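Local coordinates for protein serine hydrolase CCSP0084 (Cycloclasticus sp. P1, PDB 4I3F) that probably hydrolyses esters and the carbon-carbon bond of meta-cleavage products as a serine hydrolase of the alpha/beta hydrolase family, at residues T45-L50 with H120-S125; P68-N73 with L292-F297; N90-G95 with R211-A216. All coordinates share one frame; numbering follows the deposited sequence. Where two conformers were deposited one is given.

Overall arrangement
The contacts run from the fold's middle to its rim. Contact 1 joins two central parallel strands, 46-50 and 119-124, of the mixed eight-stranded sheet. Contact 2 lies on one face of that sheet, where helices 66-70 and 286-298 meet; its centre is about 11 Å from that of contact 1, and Phe297 packs on Ile47 and Val122. Contact 3, where the loop before helix 96-113 meets helix 208-217 of the probable lid, has its centre about 24 Å from that of contact 1 and about 34 Å from that of contact 2. Along the chain, contact 1 alternates with both others, and contact 2, spanning contact 3, ties the C-terminal helix to an early part of the fold.

Contact 1 of 3, residues T45-L50 with H120-S125; sequences TSILLL and HIVGNS
Ile47 and Val122 meet on one face of the sheet through their CG2 methyls, 3.7 Å from Ile47 CG2 to Val122 CG2, the two side chains slanting across each other. Val122 places CG2 beside its own backbone N by turning CG1 anti to that N (chi1 -179°), and its CB lies alongside Leu49 CD2, the two side chains pointing the same way. His120 extends this face: Ile47 CG1 sits at the edge of its ring, near the ring plane, and the methyl Thr45 CG2 approaches the ring obliquely, 3.6 Å from His120 CD2. The rotation of the imidazole is further defined by a hydrogen bond from Lys144 N to ND1 and by stacking with Phe297. On the other face Ile121 extends forward to meet Leu50, and the terminal methyls Leu50 CD1 and Ile121 CD1 come within 3.9 Å, beneath helix 126-137. Between the faces five backbone hydrogen bonds join the parallel strands. Val122 N to Leu48 O spans 2.8 Å, and Asn124 N to Leu50 O is nearly straight, with 173° at the hydrogen. The Asn124 carboxamide turns away from strand 46-50, its ND2 bonded to Asn62 OD1. Immediately after the strand, Ser125 adopts positive phi (50°) at the N-cap position of helix 126-137. This strained strand-turn-helix, with Gly123, Ser125 and Gly127 matching GxSxG, is consistent with the nucleophile elbow of the alpha/beta hydrolase fold, in which the serine is the nucleophile.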
ATOM      1  N   THR A  45      -7.998 -19.114  -4.989  1.00 18.58           N
ATOM      2  CA  THR A  45      -7.699 -17.830  -5.618  1.00 14.19           C
ATOM      3  C   THR A  45      -7.006 -16.931  -4.601  1.00 16.90           C
ATOM      4  O   THR A  45      -7.414 -16.877  -3.437  1.00 16.46           O
ATOM      5  CB  THR A  45      -8.971 -17.153  -6.136  1.00 18.44           C
ATOM      6  OG1 THR A  45      -9.655 -18.038  -7.036  1.00 26.51           O
ATOM      7  CG2 THR A  45      -8.637 -15.845  -6.847  1.00 17.18           C
ATOM      8  N   SER A  46      -5.955 -16.237  -5.030  1.00 14.94           N
ATOM      9  CA  SER A  46      -5.168 -15.433  -4.097  1.00 12.87           C
ATOM     10  C   SER A  46      -5.365 -13.928  -4.249  1.00 14.93           C
ATOM     11  O   SER A  46      -5.791 -13.443  -5.300  1.00 12.73           O
ATOM     12  CB  SER A  46      -3.681 -15.789  -4.196  1.00 14.74           C
ATOM     13  OG  SER A  46      -3.167 -15.511  -5.482  1.00 18.87           O
ATOM     14  N   ILE A  47      -5.064 -13.202  -3.169  1.00 12.55           N
ATOM     15  CA  ILE A  47      -5.008 -11.745  -3.177  1.00  9.46           C
ATOM     16  C   ILE A  47      -3.682 -11.340  -2.543  1.00 10.60           C
ATOM     17  O   ILE A  47      -3.351 -11.799  -1.444  1.00 11.82           O
ATOM     18  CB  ILE A  47      -6.141 -11.106  -2.349  1.00 10.76           C
ATOM     19  CG1 ILE A  47      -7.515 -11.610  -2.786  1.00 11.39           C
ATOM     20  CG2 ILE A  47      -6.085  -9.585  -2.451  1.00 13.38           C
ATOM     21  CD1 ILE A  47      -8.643 -11.155  -1.847  1.00 12.16           C
ATOM     22  N   LEU A  48      -2.919 -10.510  -3.252  1.00  9.00           N
ATOM     23  CA  LEU A  48      -1.669  -9.951  -2.739  1.00  9.63           C
ATOM     24  C   LEU A  48      -1.988  -8.542  -2.258  1.00 11.64           C
ATOM     25  O   LEU A  48      -2.492  -7.728  -3.030  1.00 12.55           O
ATOM     26  CB  LEU A  48      -0.621  -9.894  -3.857  1.00  9.91           C
ATOM     27  CG  LEU A  48       0.723  -9.218  -3.535  1.00  7.91           C
ATOM     28  CD1 LEU A  48       1.456  -9.975  -2.437  1.00  7.62           C
ATOM     29  CD2 LEU A  48       1.601  -9.110  -4.774  1.00  8.56           C
ATOM     30  N   LEU A  49      -1.715  -8.257  -0.985  1.00  9.63           N
ATOM     31  CA  LEU A  49      -2.044  -6.949  -0.416  1.00  7.60           C
ATOM     32  C   LEU A  49      -0.771  -6.170  -0.126  1.00 10.95           C
ATOM     33  O   LEU A  49       0.110  -6.653   0.595  1.00 12.48           O
ATOM     34  CB  LEU A  49      -2.871  -7.099   0.872  1.00  9.71           C
ATOM     35  CG  LEU A  49      -4.252  -7.733   0.667  1.00 13.09           C
ATOM     36  CD1 LEU A  49      -4.221  -9.200   1.062  1.00 12.49           C
ATOM     37  CD2 LEU A  49      -5.334  -6.989   1.430  1.00 15.17           C
ATOM     38  N   LEU A  50      -0.682  -4.965  -0.679  1.00  8.05           N
ATOM     39  CA  LEU A  50       0.534  -4.155  -0.568  1.00 10.94           C
ATOM     40  C   LEU A  50       0.259  -2.895   0.243  1.00 11.32           C
ATOM     41  O   LEU A  50      -0.568  -2.055  -0.144  1.00 11.40           O
ATOM     42  CB  LEU A  50       1.074  -3.805  -1.964  1.00  9.15           C
ATOM     43  CG  LEU A  50       1.409  -4.986  -2.880  1.00 12.67           C
ATOM     44  CD1 LEU A  50       1.996  -4.510  -4.209  1.00 13.09           C
ATOM     45  CD2 LEU A  50       2.375  -5.936  -2.183  1.00 10.53           C
ATOM     46  N   HIS A 120      -5.061 -11.776  -7.606  1.00 11.89           N
ATOM     47  CA  HIS A 120      -5.687 -10.472  -7.415  1.00  9.39           C
ATOM     48  C   HIS A 120      -4.722  -9.621  -6.603  1.00 10.10           C
ATOM     49  O   HIS A 120      -3.820 -10.154  -5.952  1.00 11.43           O
ATOM     50  CB  HIS A 120      -7.010 -10.583  -6.649  1.00 10.00           C
ATOM     51  CG  HIS A 120      -8.116 -11.276  -7.393  1.00 12.53           C
ATOM     52  ND1 HIS A 120      -8.460 -10.973  -8.695  1.00 14.90           N
ATOM     53  CD2 HIS A 120      -8.994 -12.224  -6.984  1.00 10.36           C
ATOM     54  CE1 HIS A 120      -9.487 -11.722  -9.062  1.00 15.07           C
ATOM     55  NE2 HIS A 120      -9.831 -12.489  -8.042  1.00 13.26           N
ATOM     56  N   ILE A 121      -4.913  -8.307  -6.604  1.00  8.57           N
ATOM     57  CA  ILE A 121      -3.986  -7.423  -5.904  1.00  6.84           C
ATOM     58  C   ILE A 121      -4.698  -6.202  -5.323  1.00  9.94           C
ATOM     59  O   ILE A 121      -5.638  -5.667  -5.929  1.00 10.61           O
ATOM     60  CB  ILE A 121      -2.781  -7.039  -6.830  1.00  7.54           C
ATOM     61  CG1 ILE A 121      -1.752  -6.174  -6.094  1.00  9.40           C
ATOM     62  CG2 ILE A 121      -3.268  -6.405  -8.150  1.00 10.02           C
ATOM     63  CD1 ILE A 121      -0.416  -6.057  -6.841  1.00 10.27           C
ATOM     64  N   VAL A 122      -4.277  -5.806  -4.122  1.00  9.76           N
ATOM     65  CA  VAL A 122      -4.793  -4.612  -3.452  1.00  7.35           C
ATOM     66  C   VAL A 122      -3.592  -3.772  -3.063  1.00 11.31           C
ATOM     67  O   VAL A 122      -2.615  -4.304  -2.527  1.00  9.72           O
ATOM     68  CB  VAL A 122      -5.561  -4.960  -2.164  1.00 11.25           C
ATOM     69  CG1 VAL A 122      -6.108  -3.686  -1.499  1.00  9.88           C
ATOM     70  CG2 VAL A 122      -6.719  -5.908  -2.459  1.00 11.65           C
ATOM     71  N   GLY A 123      -3.645  -2.471  -3.330  1.00  9.30           N
ATOM     72  CA  GLY A 123      -2.538  -1.609  -2.952  1.00 12.03           C
ATOM     73  C   GLY A 123      -2.938  -0.275  -2.360  1.00 11.67           C
ATOM     74  O   GLY A 123      -3.772   0.451  -2.928  1.00 10.97           O
ATOM     75  N   ASN A 124      -2.333   0.051  -1.217  1.00  8.64           N
ATOM     76  CA  ASN A 124      -2.541   1.322  -0.536  1.00  8.21           C
ATOM     77  C   ASN A 124      -1.411   2.283  -0.845  1.00  8.47           C
ATOM     78  O   ASN A 124      -0.252   1.944  -0.651  1.00 10.74           O
ATOM     79  CB  ASN A 124      -2.603   1.092   0.984  1.00 13.36           C
ATOM     80  CG  ASN A 124      -2.450   2.386   1.800  1.00 20.05           C
ATOM     81  OD1 ASN A 124      -2.647   3.495   1.298  1.00 19.10           O
ATOM     82  ND2 ASN A 124      -2.107   2.236   3.080  1.00 18.46           N
ATOM     83  N   SER A 125      -1.751   3.491  -1.302  1.00 11.15           N
ATOM     84  CA  SER A 125      -0.762   4.559  -1.474  1.00 11.97           C
ATOM     85  C   SER A 125       0.451   4.092  -2.260  1.00 13.98           C
ATOM     86  O   SER A 125       0.350   3.745  -3.435  1.00 13.40           O
ATOM     87  CB  SER A 125      -0.332   5.105  -0.109  1.00 21.12           C
ATOM     88  OG  SER A 125       0.689   6.078  -0.236  1.00 31.92           O
TER

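Contact 2 of 3, residues P68-N73 with L292-F297; sequences PFLAEN and LTKLFF
Lys294 contributes by far the largest buried surface, its aliphatic chain running along Phe69, Leu70 and Asn73. The chain leaves its helix with CG anti to the backbone N (chi1 -179°) and stays extended to CE, a shape that carries it past all three partners. Its methylenes cross the Phe69 side chain at about a right angle: the ring corner CE2 is 3.6 Å from Lys294 CD and equally near Lys294 CB, so the ring bears on the apolar part of the lysine. Leu70 runs past in the opposite direction, its methyl CD2 3.8 Å from Lys294 CB, and the same methyl brushes Thr293 more loosely. Farther along, Asn73 OD1 comes to 3.2 Å from Lys294 CE, with no hydrogen bond between the two side chains. The lysine instead bends at chi4 (-81°), and NZ forms a salt bridge with Asp298 one turn further along its own helix. Beneath this outer layer, Leu70 reaches Ile47 and Leu49 of strand 46-50, while Phe297 rests on Lys144 and Val146 of strand 142-148. The end of helix 66-70 and the turn after it thus meet helix 286-298 over one face of the central sheet.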
ATOM      1  N   PRO A  68      -8.372 -11.333   7.974  1.00 25.16           N
ATOM      2  CA  PRO A  68      -9.280 -12.387   8.446  1.00 26.99           C
ATOM      3  C   PRO A  68     -10.561 -12.430   7.640  1.00 30.24           C
ATOM      4  O   PRO A  68     -11.107 -13.512   7.416  1.00 23.77           O
ATOM      5  CB  PRO A  68      -9.615 -11.956   9.882  1.00 33.34           C
ATOM      6  CG  PRO A  68      -8.518 -11.063  10.287  1.00 36.24           C
ATOM      7  CD  PRO A  68      -8.119 -10.338   9.036  1.00 33.60           C
ATOM      8  N   PHE A  69     -11.034 -11.263   7.212  1.00 23.21           N
ATOM      9  CA  PHE A  69     -12.278 -11.194   6.464  1.00 17.98           C
ATOM     10  C   PHE A  69     -12.120 -11.831   5.091  1.00 19.06           C
ATOM     11  O   PHE A  69     -12.917 -12.692   4.706  1.00 23.92           O
ATOM     12  CB  PHE A  69     -12.739  -9.742   6.318  1.00 21.23           C
ATOM     13  CG  PHE A  69     -14.029  -9.599   5.569  1.00 22.50           C
ATOM     14  CD1 PHE A  69     -15.238  -9.892   6.179  1.00 27.83           C
ATOM     15  CD2 PHE A  69     -14.035  -9.186   4.246  1.00 19.41           C
ATOM     16  CE1 PHE A  69     -16.429  -9.770   5.488  1.00 29.64           C
ATOM     17  CE2 PHE A  69     -15.225  -9.062   3.554  1.00 16.02           C
ATOM     18  CZ  PHE A  69     -16.418  -9.347   4.173  1.00 22.85           C
ATOM     19  N   LEU A  70     -11.096 -11.404   4.356  1.00 17.77           N
ATOM     20  CA  LEU A  70     -10.873 -11.897   2.999  1.00 14.97           C
ATOM     21  C   LEU A  70     -10.467 -13.371   2.999  1.00 19.04           C
ATOM     22  O   LEU A  70     -10.790 -14.113   2.070  1.00 18.22           O
ATOM     23  CB  LEU A  70      -9.834 -11.047   2.279  1.00 14.67           C
ATOM     24  CG  LEU A  70     -10.237  -9.600   1.997  1.00 15.20           C
ATOM     25  CD1 LEU A  70      -9.023  -8.799   1.562  1.00 12.78           C
ATOM     26  CD2 LEU A  70     -11.293  -9.554   0.916  1.00 21.60           C
ATOM     27  N   ALA A  71      -9.785 -13.800   4.058  1.00 18.81           N
ATOM     28  CA  ALA A  71      -9.321 -15.184   4.141  1.00 25.82           C
ATOM     29  C   ALA A  71     -10.434 -16.224   4.216  1.00 23.13           C
ATOM     30  O   ALA A  71     -10.168 -17.413   4.041  1.00 24.76           O
ATOM     31  CB  ALA A  71      -8.349 -15.366   5.289  1.00 23.65           C
ATOM     32  N   GLU A  72     -11.670 -15.808   4.490  1.00 23.89           N
ATOM     33  CA  GLU A  72     -12.809 -16.723   4.484  0.50 27.71           C
ATOM     34  C   GLU A  72     -13.011 -17.314   3.090  1.00 24.85           C
ATOM     35  O   GLU A  72     -13.593 -18.383   2.934  1.00 29.94           O
ATOM     36  CB  GLU A  72     -14.093 -15.998   4.906  0.50 28.81           C
ATOM     37  CG  GLU A  72     -14.091 -15.429   6.323  0.50 33.66           C
ATOM     38  CD  GLU A  72     -15.346 -14.621   6.620  0.50 43.40           C
ATOM     39  OE1 GLU A  72     -16.225 -14.541   5.735  0.50 42.97           O
ATOM     40  OE2 GLU A  72     -15.455 -14.065   7.734  0.50 48.40           O
ATOM     41  N   ASN A  73     -12.539 -16.599   2.073  1.00 22.19           N
ATOM     42  CA  ASN A  73     -12.772 -17.018   0.699  1.00 20.47           C
ATOM     43  C   ASN A  73     -11.550 -16.916  -0.208  1.00 19.19           C
ATOM     44  O   ASN A  73     -11.545 -17.457  -1.321  1.00 21.03           O
ATOM     45  CB  ASN A  73     -13.953 -16.226   0.114  1.00 24.39           C
ATOM     46  CG  ASN A  73     -15.245 -16.447   0.894  1.00 30.74           C
ATOM     47  OD1 ASN A  73     -15.613 -15.647   1.757  1.00 32.80           O
ATOM     48  ND2 ASN A  73     -15.928 -17.546   0.604  1.00 28.82           N
ATOM     49  N   LEU A 292     -16.718  -4.017   0.145  1.00 10.49           N
ATOM     50  CA  LEU A 292     -16.586  -3.533  -1.237  1.00  7.62           C
ATOM     51  C   LEU A 292     -15.487  -4.280  -1.980  1.00 11.27           C
ATOM     52  O   LEU A 292     -15.672  -4.706  -3.127  1.00 11.79           O
ATOM     53  CB  LEU A 292     -16.319  -2.022  -1.267  1.00  7.84           C
ATOM     54  CG  LEU A 292     -16.315  -1.402  -2.656  1.00 14.45           C
ATOM     55  CD1 LEU A 292     -17.722  -1.409  -3.237  1.00 17.57           C
ATOM     56  CD2 LEU A 292     -15.771   0.013  -2.584  1.00 13.30           C
ATOM     57  N   THR A 293     -14.353  -4.452  -1.307  1.00  8.45           N
ATOM     58  CA  THR A 293     -13.198  -5.146  -1.873  1.00  9.66           C
ATOM     59  C   THR A 293     -13.513  -6.604  -2.175  1.00 11.15           C
ATOM     60  O   THR A 293     -13.247  -7.085  -3.288  1.00 11.25           O
ATOM     61  CB  THR A 293     -11.992  -5.021  -0.924  1.00 11.42           C
ATOM     62  OG1 THR A 293     -11.630  -3.635  -0.820  1.00 10.60           O
ATOM     63  CG2 THR A 293     -10.789  -5.828  -1.430  1.00  9.68           C
ATOM     64  N   LYS A 294     -14.082  -7.306  -1.196  1.00 10.35           N
ATOM     65  CA  LYS A 294     -14.437  -8.706  -1.374  1.00 13.30           C
ATOM     66  C   LYS A 294     -15.446  -8.899  -2.496  1.00 12.55           C
ATOM     67  O   LYS A 294     -15.258  -9.745  -3.377  1.00 14.47           O
ATOM     68  CB  LYS A 294     -14.992  -9.299  -0.078  1.00 13.35           C
ATOM     69  CG  LYS A 294     -15.352 -10.774  -0.215  1.00 19.87           C
ATOM     70  CD  LYS A 294     -16.223 -11.268   0.938  1.00 24.19           C
ATOM     71  CE  LYS A 294     -16.592 -12.738   0.778  1.00 27.54           C
ATOM     72  NZ  LYS A 294     -17.731 -12.968  -0.153  1.00 29.93           N
ATOM     73  N   LEU A 295     -16.518  -8.110  -2.467  1.00  9.98           N
ATOM     74  CA  LEU A 295     -17.560  -8.241  -3.475  1.00 10.15           C
ATOM     75  C   LEU A 295     -17.031  -7.900  -4.865  1.00  9.44           C
ATOM     76  O   LEU A 295     -17.498  -8.467  -5.852  1.00 11.85           O
ATOM     77  CB  LEU A 295     -18.767  -7.365  -3.122  1.00 13.50           C
ATOM     78  CG  LEU A 295     -19.472  -7.732  -1.819  1.00 23.24           C
ATOM     79  CD1 LEU A 295     -20.405  -6.612  -1.396  1.00 25.80           C
ATOM     80  CD2 LEU A 295     -20.220  -9.049  -1.939  1.00 30.55           C
ATOM     81  N   PHE A 296     -16.063  -6.988  -4.949  1.00 11.14           N
ATOM     82  CA  PHE A 296     -15.453  -6.689  -6.240  1.00 12.40           C
ATOM     83  C   PHE A 296     -14.710  -7.924  -6.766  1.00  8.96           C
ATOM     84  O   PHE A 296     -14.903  -8.335  -7.911  1.00  9.76           O
ATOM     85  CB  PHE A 296     -14.525  -5.478  -6.149  1.00 10.62           C
ATOM     86  CG  PHE A 296     -13.811  -5.169  -7.439  1.00 11.58           C
ATOM     87  CD1 PHE A 296     -14.508  -4.677  -8.535  1.00 15.75           C
ATOM     88  CD2 PHE A 296     -12.451  -5.395  -7.565  1.00 12.24           C
ATOM     89  CE1 PHE A 296     -13.852  -4.403  -9.730  1.00 13.22           C
ATOM     90  CE2 PHE A 296     -11.790  -5.130  -8.757  1.00 13.85           C
ATOM     91  CZ  PHE A 296     -12.484  -4.636  -9.839  1.00 12.34           C
ATOM     92  N   PHE A 297     -13.870  -8.528  -5.930  1.00 12.26           N
ATOM     93  CA  PHE A 297     -13.152  -9.731  -6.346  1.00  9.75           C
ATOM     94  C   PHE A 297     -14.116 -10.892  -6.602  1.00 13.37           C
ATOM     95  O   PHE A 297     -13.849 -11.761  -7.442  1.00 16.13           O
ATOM     96  CB  PHE A 297     -12.078 -10.120  -5.314  1.00 10.83           C
ATOM     97  CG  PHE A 297     -10.890  -9.178  -5.273  1.00 10.36           C
ATOM     98  CD1 PHE A 297     -10.338  -8.665  -6.441  1.00 11.54           C
ATOM     99  CD2 PHE A 297     -10.326  -8.809  -4.058  1.00 11.48           C
ATOM    100  CE1 PHE A 297      -9.242  -7.796  -6.393  1.00 10.82           C
ATOM    101  CE2 PHE A 297      -9.234  -7.953  -4.000  1.00 13.48           C
ATOM    102  CZ  PHE A 297      -8.687  -7.447  -5.174  1.00 11.07           C
TER

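Contact 3 of 3, residues N90-G95 with R211-A216; sequences NCPPNG and RLQFEA
Gly95 N donates to Ala216 O across 3.2 Å, the one hydrogen bond between the loop and the helix, with the donor nearly on the line of the carbonyl. The same carbonyl oxygen also receives a CA-H...O contact from Asn94, and Ser219 OG lies near enough for weak bonds with both Gly95 N and Ala216 O. Gly95 has a positive phi (106°), which glycine readily adopts. The remaining contacts are van der Waals. The methyl of Ala216 is set against the loop backbone, its CB 3.3 Å from Pro93 O, an oxygen hydrogen-bonded to Trp99 NE1. Asn94 lays its carboxamide along the same alanine, ND2 3.4 Å from Ala216 CA. One turn earlier, the Pro92 ring meets the Gln213 side chain at about a right angle: Pro92 CG is 3.7 Å from Gln213 NE2, and Pro92 CB faces Gln213 CD. The glutamine chain is extended beyond CG, and its OE1 accepts a hydrogen bond from His89 N, which ties the amide to the loop just before Asn90. Helix 208-217 lies in the helical run between strands 142-148 and 243-248, consistent with the cap (lid) of this fold. The contact thus links the probable lid to the core-domain loop after strand 75-79, at the point where Gly95 takes the N-cap position of helix 96-113; Trp99 of that helix touches both Pro92 and Gln213.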
ATOM      1  N   ASN A  90      19.069  -5.734   1.326  1.00 14.55           N
ATOM      2  CA  ASN A  90      20.447  -6.085   1.615  1.00 16.10           C
ATOM      3  C   ASN A  90      21.446  -4.994   1.224  1.00 16.44           C
ATOM      4  O   ASN A  90      22.563  -4.955   1.744  1.00 17.58           O
ATOM      5  CB  ASN A  90      20.802  -7.390   0.903  1.00 16.20           C
ATOM      6  CG  ASN A  90      20.674  -7.282  -0.604  1.00 15.84           C
ATOM      7  OD1 ASN A  90      21.675  -7.292  -1.332  1.00 28.42           O
ATOM      8  ND2 ASN A  90      19.451  -7.185  -1.081  1.00 14.75           N
ATOM      9  N   CYS A  91      21.044  -4.120   0.305  1.00 17.37           N
ATOM     10  CA  CYS A  91      21.929  -3.080  -0.229  1.00 16.94           C
ATOM     11  C   CYS A  91      21.037  -1.934  -0.701  1.00 18.93           C
ATOM     12  O   CYS A  91      20.888  -1.689  -1.903  1.00 17.33           O
ATOM     13  CB  CYS A  91      22.748  -3.641  -1.399  1.00 18.73           C
ATOM     14  SG  CYS A  91      24.374  -2.893  -1.685  1.00 80.58           S
ATOM     15  N   PRO A  92      20.424  -1.221   0.253  1.00 16.31           N
ATOM     16  CA  PRO A  92      19.408  -0.220  -0.086  1.00 14.73           C
ATOM     17  C   PRO A  92      19.989   0.888  -0.941  1.00 15.39           C
ATOM     18  O   PRO A  92      21.012   1.464  -0.583  1.00 16.49           O
ATOM     19  CB  PRO A  92      18.988   0.337   1.280  1.00 14.77           C
ATOM     20  CG  PRO A  92      20.148   0.059   2.190  1.00 16.26           C
ATOM     21  CD  PRO A  92      20.741  -1.237   1.693  1.00 18.62           C
ATOM     22  N   PRO A  93      19.356   1.175  -2.082  1.00 16.85           N
ATOM     23  CA  PRO A  93      19.836   2.283  -2.912  1.00 15.67           C
ATOM     24  C   PRO A  93      19.186   3.580  -2.456  1.00 18.17           C
ATOM     25  O   PRO A  93      18.356   3.554  -1.548  1.00 14.93           O
ATOM     26  CB  PRO A  93      19.296   1.914  -4.290  1.00 16.27           C
ATOM     27  CG  PRO A  93      17.957   1.287  -3.980  1.00 17.22           C
ATOM     28  CD  PRO A  93      18.195   0.493  -2.685  1.00 15.80           C
ATOM     29  N   ASN A  94      19.566   4.698  -3.067  1.00 18.76           N
ATOM     30  CA  ASN A  94      18.825   5.935  -2.875  1.00 18.62           C
ATOM     31  C   ASN A  94      18.070   6.315  -4.139  1.00 25.75           C
ATOM     32  O   ASN A  94      18.491   5.979  -5.248  1.00 26.36           O
ATOM     33  CB  ASN A  94      19.748   7.071  -2.423  1.00 25.12           C
ATOM     34  CG  ASN A  94      20.105   6.979  -0.943  1.00 35.50           C
ATOM     35  OD1 ASN A  94      20.942   6.174  -0.544  1.00 37.13           O
ATOM     36  ND2 ASN A  94      19.469   7.808  -0.127  1.00 42.79           N
ATOM     37  N   GLY A  95      16.942   6.998  -3.973  1.00 20.14           N
ATOM     38  CA  GLY A  95      16.147   7.430  -5.109  1.00 22.24           C
ATOM     39  C   GLY A  95      14.892   6.597  -5.236  1.00 18.20           C
ATOM     40  O   GLY A  95      14.951   5.364  -5.210  1.00 15.24           O
ATOM     41  N   ARG A 211      14.631   3.119  10.063  1.00 22.79           N
ATOM     42  CA  ARG A 211      14.822   4.510   9.668  1.00 21.68           C
ATOM     43  C   ARG A 211      15.680   4.699   8.415  1.00 24.34           C
ATOM     44  O   ARG A 211      15.305   5.446   7.506  1.00 22.51           O
ATOM     45  CB  ARG A 211      15.422   5.305  10.830  1.00 21.53           C
ATOM     46  CG  ARG A 211      15.939   6.671  10.437  1.00 27.02           C
ATOM     47  CD  ARG A 211      16.459   7.420  11.649  1.00 27.39           C
ATOM     48  NE  ARG A 211      16.675   8.829  11.352  1.00 37.00           N
ATOM     49  CZ  ARG A 211      16.937   9.750  12.274  1.00 42.32           C
ATOM     50  NH1 ARG A 211      17.012   9.410  13.554  1.00 38.86           N
ATOM     51  NH2 ARG A 211      17.115  11.014  11.916  1.00 43.48           N
ATOM     52  N   LEU A 212      16.825   4.024   8.370  1.00 20.92           N
ATOM     53  CA  LEU A 212      17.810   4.253   7.315  1.00 21.59           C
ATOM     54  C   LEU A 212      17.251   3.975   5.924  1.00 19.68           C
ATOM     55  O   LEU A 212      17.506   4.726   4.988  1.00 19.47           O
ATOM     56  CB  LEU A 212      19.056   3.406   7.554  1.00 20.94           C
ATOM     57  CG  LEU A 212      19.907   3.885   8.730  1.00 37.93           C
ATOM     58  CD1 LEU A 212      20.970   2.863   9.090  1.00 34.99           C
ATOM     59  CD2 LEU A 212      20.553   5.214   8.392  1.00 41.28           C
ATOM     60  N   GLN A 213      16.493   2.896   5.781  1.00 18.88           N
ATOM     61  CA  GLN A 213      15.979   2.562   4.464  1.00 16.44           C
ATOM     62  C   GLN A 213      14.798   3.454   4.049  1.00 15.61           C
ATOM     63  O   GLN A 213      14.647   3.763   2.871  1.00 16.76           O
ATOM     64  CB  GLN A 213      15.690   1.061   4.370  1.00 16.21           C
ATOM     65  CG  GLN A 213      16.913   0.245   4.801  1.00 17.92           C
ATOM     66  CD  GLN A 213      16.956  -1.153   4.215  1.00 17.62           C
ATOM     67  OE1 GLN A 213      16.032  -1.582   3.526  1.00 16.65           O
ATOM     68  NE2 GLN A 213      18.040  -1.874   4.494  1.00 18.50           N
ATOM     69  N   PHE A 214      13.989   3.907   5.008  1.00 16.96           N
ATOM     70  CA  PHE A 214      12.894   4.830   4.692  1.00 15.17           C
ATOM     71  C   PHE A 214      13.474   6.148   4.187  1.00 14.81           C
ATOM     72  O   PHE A 214      12.961   6.740   3.234  1.00 18.13           O
ATOM     73  CB  PHE A 214      12.025   5.080   5.935  1.00 13.90           C
ATOM     74  CG  PHE A 214      10.770   5.881   5.662  1.00 14.72           C
ATOM     75  CD1 PHE A 214       9.585   5.242   5.333  1.00 15.85           C
ATOM     76  CD2 PHE A 214      10.777   7.266   5.751  1.00 16.14           C
ATOM     77  CE1 PHE A 214       8.428   5.974   5.085  1.00 20.12           C
ATOM     78  CE2 PHE A 214       9.631   8.004   5.498  1.00 18.82           C
ATOM     79  CZ  PHE A 214       8.458   7.363   5.168  1.00 17.10           C
ATOM     80  N   GLU A 215      14.538   6.612   4.832  1.00 15.80           N
ATOM     81  CA  GLU A 215      15.207   7.837   4.406  1.00 17.78           C
ATOM     82  C   GLU A 215      15.744   7.708   2.982  1.00 18.30           C
ATOM     83  O   GLU A 215      15.751   8.671   2.217  1.00 20.98           O
ATOM     84  CB  GLU A 215      16.350   8.190   5.365  1.00 21.95           C
ATOM     85  CG  GLU A 215      15.887   8.585   6.765  1.00 22.33           C
ATOM     86  CD  GLU A 215      17.051   8.876   7.706  1.00 32.88           C
ATOM     87  OE1 GLU A 215      16.939   9.821   8.509  1.00 32.17           O
ATOM     88  OE2 GLU A 215      18.071   8.156   7.651  1.00 32.99           O
ATOM     89  N   ALA A 216      16.191   6.506   2.633  1.00 20.01           N
ATOM     90  CA  ALA A 216      16.779   6.271   1.321  1.00 22.43           C
ATOM     91  C   ALA A 216      15.730   6.220   0.208  1.00 18.58           C
ATOM     92  O   ALA A 216      16.023   6.577  -0.939  1.00 18.71           O
ATOM     93  CB  ALA A 216      17.615   5.000   1.336  1.00 21.52           C
TER